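Local coordinates for protein putative oxidoreductase FAD-binding subunit (Sulfolobus tokodaii, PDB 4ZOH) that binds flavin-adenine dinucleotide and probably relays electrons through it as the flavoprotein subunit of a molybdenum-dependent oxidoreductase, at residues B[19-24]-B[158-163]. Sequence-based numbering, arbitrary orientation.
With FAD (flavin-adenine dinucleotide), chain H.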
# COMPACT_ATOMS: atom_id res chain seq x y z
N GLU B 19 45.73 -11.56 10.04
CA GLU B 19 45.57 -12.56 11.11
C GLU B 19 44.24 -13.31 11.01
O GLU B 19 44.17 -14.57 11.06
CB GLU B 19 45.70 -11.84 12.45
CG GLU B 19 46.30 -12.69 13.53
CD GLU B 19 45.49 -12.62 14.80
OE1 GLU B 19 44.92 -11.54 15.09
OE2 GLU B 19 45.39 -13.66 15.49
N PHE B 20 43.16 -12.54 10.82
CA PHE B 20 41.84 -13.17 10.65
C PHE B 20 41.85 -14.13 9.48
O PHE B 20 41.33 -15.24 9.60
CB PHE B 20 40.69 -12.18 10.51
CG PHE B 20 39.34 -12.83 10.71
CD1 PHE B 20 38.69 -12.74 11.93
CD2 PHE B 20 38.74 -13.60 9.67
CE1 PHE B 20 37.45 -13.36 12.12
CE2 PHE B 20 37.51 -14.22 9.86
CZ PHE B 20 36.87 -14.10 11.09
N LEU B 21 42.47 -13.70 8.36
CA LEU B 21 42.58 -14.56 7.17
C LEU B 21 43.46 -15.80 7.38
O LEU B 21 43.12 -16.88 6.86
CB LEU B 21 43.06 -13.78 5.95
CG LEU B 21 42.00 -12.81 5.45
CD1 LEU B 21 42.64 -11.72 4.58
CD2 LEU B 21 40.86 -13.56 4.76
N GLU B 22 44.57 -15.61 8.13
CA GLU B 22 45.46 -16.73 8.55
C GLU B 22 44.60 -17.78 9.20
O GLU B 22 44.47 -18.88 8.66
CB GLU B 22 46.51 -16.32 9.60
CG GLU B 22 47.52 -15.26 9.23
CD GLU B 22 48.65 -15.17 10.23
OE1 GLU B 22 48.85 -14.09 10.85
OE2 GLU B 22 49.32 -16.22 10.39
N GLU B 23 43.99 -17.40 10.33
CA GLU B 23 43.19 -18.29 11.18
C GLU B 23 41.88 -18.80 10.58
O GLU B 23 41.35 -19.82 11.03
CB GLU B 23 42.94 -17.62 12.51
CG GLU B 23 44.14 -17.71 13.43
CD GLU B 23 44.40 -16.41 14.16
OE1 GLU B 23 43.46 -15.89 14.79
OE2 GLU B 23 45.54 -15.92 14.10
N HIS B 24 41.35 -18.10 9.57
CA HIS B 24 40.11 -18.55 8.94
C HIS B 24 40.32 -18.82 7.43
O HIS B 24 40.09 -17.97 6.56
CB HIS B 24 39.01 -17.55 9.19
CG HIS B 24 38.64 -17.45 10.62
ND1 HIS B 24 39.18 -16.51 11.47
CD2 HIS B 24 37.79 -18.20 11.36
CE1 HIS B 24 38.66 -16.65 12.67
NE2 HIS B 24 37.81 -17.67 12.63
N GLY B 158 46.27 -16.37 4.65
CA GLY B 158 47.08 -15.39 5.35
C GLY B 158 47.64 -14.24 4.50
O GLY B 158 48.13 -13.21 5.05
N GLU B 159 47.60 -14.34 3.17
CA GLU B 159 48.26 -13.21 2.43
C GLU B 159 47.42 -12.40 1.47
O GLU B 159 46.48 -12.90 0.89
CB GLU B 159 49.58 -13.65 1.78
CG GLU B 159 49.66 -15.11 1.46
CD GLU B 159 50.93 -15.50 0.74
OE1 GLU B 159 50.80 -16.23 -0.28
OE2 GLU B 159 52.03 -15.07 1.18
N LEU B 160 47.79 -11.13 1.30
CA LEU B 160 47.16 -10.26 0.36
C LEU B 160 48.16 -9.62 -0.60
O LEU B 160 49.19 -9.13 -0.17
CB LEU B 160 46.44 -9.12 1.11
CG LEU B 160 45.27 -9.54 2.04
CD1 LEU B 160 44.85 -8.36 2.90
CD2 LEU B 160 44.08 -10.13 1.27
N VAL B 161 47.79 -9.52 -1.87
CA VAL B 161 48.40 -8.54 -2.75
C VAL B 161 48.32 -7.12 -2.19
O VAL B 161 47.23 -6.59 -1.90
CB VAL B 161 47.76 -8.61 -4.14
CG1 VAL B 161 48.41 -7.61 -5.12
CG2 VAL B 161 47.82 -10.04 -4.65
N THR B 162 49.46 -6.45 -2.09
CA THR B 162 49.41 -5.09 -1.62
C THR B 162 49.84 -4.09 -2.68
O THR B 162 49.51 -2.85 -2.56
CB THR B 162 50.26 -4.88 -0.34
OG1 THR B 162 51.58 -5.45 -0.54
CG2 THR B 162 49.61 -5.55 0.84
N GLU B 163 50.56 -4.59 -3.70
CA GLU B 163 51.22 -3.70 -4.70
C GLU B 163 51.53 -4.39 -6.00
O GLU B 163 51.90 -5.56 -6.02
CB GLU B 163 52.48 -3.07 -4.15
CG GLU B 163 53.09 -1.97 -4.99
CD GLU B 163 54.35 -1.43 -4.30
OE1 GLU B 163 55.35 -2.17 -4.23
OE2 GLU B 163 54.34 -0.29 -3.80
PA FAD H . 36.78 -8.41 -5.48
O1A FAD H . 35.56 -8.86 -6.21
O2A FAD H . 36.70 -7.65 -4.23
O5B FAD H . 37.68 -9.65 -5.17
C5B FAD H . 37.94 -10.65 -6.20
C4B FAD H . 38.87 -11.82 -5.58
O4B FAD H . 40.16 -11.31 -5.03
C3B FAD H . 38.16 -12.40 -4.36
O3B FAD H . 38.38 -13.79 -4.32
C2B FAD H . 38.78 -11.67 -3.14
O2B FAD H . 38.72 -12.40 -1.91
C1B FAD H . 40.20 -11.54 -3.55
N9A FAD H . 40.95 -10.31 -3.31
C8A FAD H . 40.58 -9.05 -3.53
N7A FAD H . 41.61 -8.22 -3.26
C5A FAD H . 42.65 -9.00 -2.86
C6A FAD H . 43.98 -8.73 -2.46
N6A FAD H . 44.39 -7.47 -2.46
N1A FAD H . 44.78 -9.75 -2.10
C2A FAD H . 44.38 -11.04 -2.17
N3A FAD H . 43.12 -11.32 -2.53
C4A FAD H . 42.24 -10.32 -2.89
N1 FAD H . 37.16 -7.44 -15.65
C2 FAD H . 37.95 -7.36 -16.79
O2 FAD H . 39.13 -7.62 -16.71
N3 FAD H . 37.42 -6.99 -17.99
C4 FAD H . 36.10 -6.72 -18.11
O4 FAD H . 35.68 -6.34 -19.21
C4X FAD H . 35.27 -6.82 -16.97
N5 FAD H . 33.93 -6.54 -17.09
C5X FAD H . 33.11 -6.67 -15.93
C6 FAD H . 31.74 -6.44 -16.08
C7 FAD H . 30.90 -6.53 -14.96
C7M FAD H . 29.40 -6.25 -15.20
C8 FAD H . 31.43 -6.89 -13.71
C8M FAD H . 30.56 -7.05 -12.43
C9 FAD H . 32.80 -7.18 -13.57
C9A FAD H . 33.64 -7.04 -14.68
N10 FAD H . 35.02 -7.31 -14.59
C10 FAD H . 35.81 -7.19 -15.75
C1' FAD H . 35.66 -7.72 -13.34
C2' FAD H . 36.11 -6.49 -12.52
O2' FAD H . 37.27 -5.93 -13.17
C3' FAD H . 36.39 -6.84 -11.03
O3' FAD H . 36.45 -5.58 -10.36
C4' FAD H . 37.70 -7.58 -10.82
O4' FAD H . 37.70 -8.73 -11.66
C5' FAD H . 37.89 -8.01 -9.35
O5' FAD H . 38.40 -6.84 -8.66
P FAD H . 37.68 -6.32 -7.36
O1P FAD H . 38.57 -5.29 -6.73
O2P FAD H . 36.29 -5.91 -7.66
O3P FAD H . 37.76 -7.65 -6.51
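L21 and L160 meet through their methyl groups, CD1 of L21 lying 3.9 Å from CD2 of L160, the side chains crossing at about a right angle. Beside them, helix 14-23 presses its last turn on the loop before strand 160-167: the CA of G158 sits 3.8 Å from the backbone N of E22. Glycine suits this place, because its positive phi (99°) would jam a side chain against the preceding carbonyl and because E22 CG lies 3.9 Å from G158 CA on the side where a CB would stand, leaving little room. E22 then runs out extended, keeping its carboxylate away from the apolar centre. L160 serves two neighbours, for CD2 of L160 also packs on the adenine face, 3.5 Å from FAD N1A. Next along the strand, V161 reads the adenine edge with its backbone: its O takes a nearly straight bond from N6A (3.0 Å, 170°), while its N gives N1A a weak one. Farther out, P29 touches both leucines, and V51 packs on L21. The helix thus backs the adenine site of a molybdopterin dehydrogenase-type FAD-binding domain, where strand 160-167 of the antiparallel sheet offers the backbone N and O of V161.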